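Local coordinates for adhesin competence repressor (Streptococcus pyogenes serotype M3, PDB 5JLU), which binds DNA as a dimeric, zinc-responsive transcription regulator of the MarR family, at residues Asn41-Ile46 with Ile75-Lys80. Numbering follows the deposited sequence.
Sequences NTQEHI and IKSLVK. With ZN (zinc ion), chain B.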
loop_
_atom_site.group_PDB
_atom_site.type_symbol
_atom_site.label_atom_id
_atom_site.label_comp_id
_atom_site.label_asym_id
_atom_site.label_seq_id
_atom_site.Cartn_x
_atom_site.Cartn_y
_atom_site.Cartn_z
ATOM N N ASN A 41 -2.380 -0.370 -8.751
ATOM C CA ASN A 41 -3.360 0.499 -8.124
ATOM C C ASN A 41 -3.454 1.827 -8.866
ATOM O O ASN A 41 -4.544 2.383 -9.018
ATOM C CB ASN A 41 -3.011 0.740 -6.665
ATOM C CG ASN A 41 -3.149 -0.535 -5.846
ATOM O OD1 ASN A 41 -4.263 -0.928 -5.447
ATOM N ND2 ASN A 41 -2.038 -1.210 -5.612
ATOM N N THR A 42 -2.339 2.262 -9.395
ATOM C CA THR A 42 -2.286 3.522 -10.100
ATOM C C THR A 42 -3.181 3.393 -11.288
ATOM O O THR A 42 -3.974 4.260 -11.553
ATOM C CB THR A 42 -0.865 3.818 -10.586
ATOM O OG1 THR A 42 -0.017 3.951 -9.458
ATOM C CG2 THR A 42 -0.785 5.076 -11.381
ATOM N N GLN A 43 -3.028 2.301 -12.005
ATOM C CA GLN A 43 -3.834 2.069 -13.186
ATOM C C GLN A 43 -5.281 1.879 -12.854
ATOM O O GLN A 43 -6.120 2.450 -13.557
ATOM C CB GLN A 43 -3.308 0.884 -14.016
ATOM C CG GLN A 43 -1.944 1.102 -14.632
ATOM C CD GLN A 43 -1.426 -0.201 -15.304
ATOM O OE1 GLN A 43 -1.556 -1.314 -14.752
ATOM N NE2 GLN A 43 -0.912 -0.069 -16.508
ATOM N N GLU A 44 -5.605 1.186 -11.755
ATOM C CA GLU A 44 -7.028 1.065 -11.402
ATOM C C GLU A 44 -7.647 2.412 -11.022
ATOM O O GLU A 44 -8.845 2.621 -11.255
ATOM C CB GLU A 44 -7.253 0.138 -10.195
ATOM C CG GLU A 44 -7.023 -1.319 -10.467
ATOM C CD GLU A 44 -6.995 -2.193 -9.187
ATOM O OE1 GLU A 44 -6.482 -1.791 -8.113
ATOM O OE2 GLU A 44 -7.546 -3.284 -9.219
ATOM N N HIS A 45 -6.859 3.304 -10.399
ATOM C CA HIS A 45 -7.372 4.580 -9.991
ATOM C C HIS A 45 -7.437 5.587 -11.144
ATOM O O HIS A 45 -8.310 6.436 -11.141
ATOM C CB HIS A 45 -6.670 5.120 -8.740
ATOM C CG HIS A 45 -7.184 4.409 -7.567
ATOM N ND1 HIS A 45 -8.242 4.890 -6.839
ATOM C CD2 HIS A 45 -6.987 3.136 -7.161
ATOM C CE1 HIS A 45 -8.632 3.971 -5.979
ATOM N NE2 HIS A 45 -7.880 2.901 -6.153
ATOM N N ILE A 46 -6.585 5.410 -12.150
ATOM C CA ILE A 46 -6.794 6.101 -13.423
ATOM C C ILE A 46 -8.136 5.678 -14.039
ATOM O O ILE A 46 -8.958 6.519 -14.475
ATOM C CB ILE A 46 -5.630 5.843 -14.395
ATOM C CG1 ILE A 46 -4.424 6.628 -13.879
ATOM C CG2 ILE A 46 -5.990 6.220 -15.850
ATOM C CD1 ILE A 46 -3.111 6.262 -14.585
ATOM N N ILE A 75 -0.649 4.982 -18.364
ATOM C CA ILE A 75 -1.495 5.068 -19.551
ATOM C C ILE A 75 -0.955 4.303 -20.786
ATOM O O ILE A 75 -1.732 3.611 -21.481
ATOM C CB ILE A 75 -1.823 6.498 -19.911
ATOM C CG1 ILE A 75 -2.790 7.115 -18.871
ATOM C CG2 ILE A 75 -2.488 6.559 -21.289
ATOM C CD1 ILE A 75 -2.987 8.594 -19.034
ATOM N N LYS A 76 0.337 4.361 -21.057
ATOM C CA LYS A 76 0.872 3.532 -22.148
ATOM C C LYS A 76 0.579 2.026 -21.969
ATOM O O LYS A 76 0.111 1.318 -22.886
ATOM C CB LYS A 76 2.344 3.766 -22.303
ATOM C CG LYS A 76 2.656 5.004 -23.131
ATOM C CD LYS A 76 4.170 5.289 -23.144
ATOM C CE LYS A 76 4.320 6.708 -23.763
ATOM N NZ LYS A 76 5.744 7.181 -23.686
ATOM N N SER A 77 0.804 1.544 -20.765
ATOM C CA SER A 77 0.516 0.113 -20.490
ATOM C C SER A 77 -0.978 -0.177 -20.607
ATOM O O SER A 77 -1.393 -1.210 -21.097
ATOM C CB SER A 77 1.079 -0.240 -19.087
ATOM O OG SER A 77 0.514 -1.387 -18.572
ATOM N N LEU A 78 -1.817 0.747 -20.180
ATOM C CA LEU A 78 -3.265 0.580 -20.348
ATOM C C LEU A 78 -3.734 0.563 -21.827
ATOM O O LEU A 78 -4.576 -0.259 -22.240
ATOM C CB LEU A 78 -3.998 1.681 -19.566
ATOM C CG LEU A 78 -3.977 1.483 -18.029
ATOM C CD1 LEU A 78 -4.588 2.653 -17.327
ATOM C CD2 LEU A 78 -4.770 0.246 -17.692
ATOM N N VAL A 79 -3.232 1.514 -22.608
ATOM C CA VAL A 79 -3.508 1.527 -24.036
ATOM C C VAL A 79 -3.022 0.186 -24.634
ATOM O O VAL A 79 -3.756 -0.442 -25.396
ATOM C CB VAL A 79 -2.825 2.687 -24.713
ATOM C CG1 VAL A 79 -2.903 2.548 -26.266
ATOM C CG2 VAL A 79 -3.423 4.040 -24.255
ATOM N N LYS A 80 -1.823 -0.265 -24.258
ATOM C CA LYS A 80 -1.291 -1.550 -24.754
ATOM C C LYS A 80 -2.238 -2.716 -24.449
ATOM O O LYS A 80 -2.409 -3.575 -25.278
ATOM C CB LYS A 80 0.125 -1.863 -24.218
ATOM C CG LYS A 80 0.663 -3.285 -24.620
ATOM C CD LYS A 80 1.721 -3.861 -23.662
ATOM C CE LYS A 80 1.869 -5.392 -23.794
ATOM N NZ LYS A 80 1.872 -6.107 -22.487
HETATM ZN ZN ZN B . -8.225 0.920 -5.481
HETATM O O HOH W 1 -6.437 0.093 -6.461
HETATM O O HOH W 2 -6.946 1.359 -3.777
HETATM O O HOH W 3 -8.428 -0.913 -4.642
#
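I75 meets I46 through apolar contact alone: its CG1 lies 4.4 Å from I46 CD1. Its CB is directed away from segment 41-46, but with CG1 anti to the carbonyl carbon (chi1 -70°) the longer branch swings back to the interface, a reach that suits a branched isoleucine. Two residues on, S77 supplies the polar link. Q43 NE2 donates to S77 OG at 2.8 Å, with a bent N-H...O angle of 141°, and the hydroxyl lies almost in the amide plane of Q43. Serine suits the place because its short side chain offers an acceptor with little bulk. Beyond CG the glutamine chain runs extended, long enough to bridge segment axes that approach to 10.4 Å. NE2 also donates to the carbonyl oxygen of A74, so both bonds fix how the amide is turned. L78 packs alongside the Q43 chain. It slides past Q43 in the opposite direction, its CD1 and CD2 each 4.0 Å from Q43 CB and its CG 3.8 Å from Q43 NE2, so the forked leucine packs against the methylenes of a polar chain. CD1 also reaches I46 CG2 at 4.1 Å. On another side of segment 41-46, H45 NE2 binds the zinc ion at 2.1 Å, together with H111, H115 and three waters. Helix 41-52 thus links the metal site to helix 68-80 of the winged helix-turn-helix; segments 41-46 and 75-80 cross at -74°. I46 and I75 share L60 of helix 57-64, I75 and L78 rest on L84 of strand 84-88, and T42 OG1 hydrogen-bonds to E23 of the second subunit.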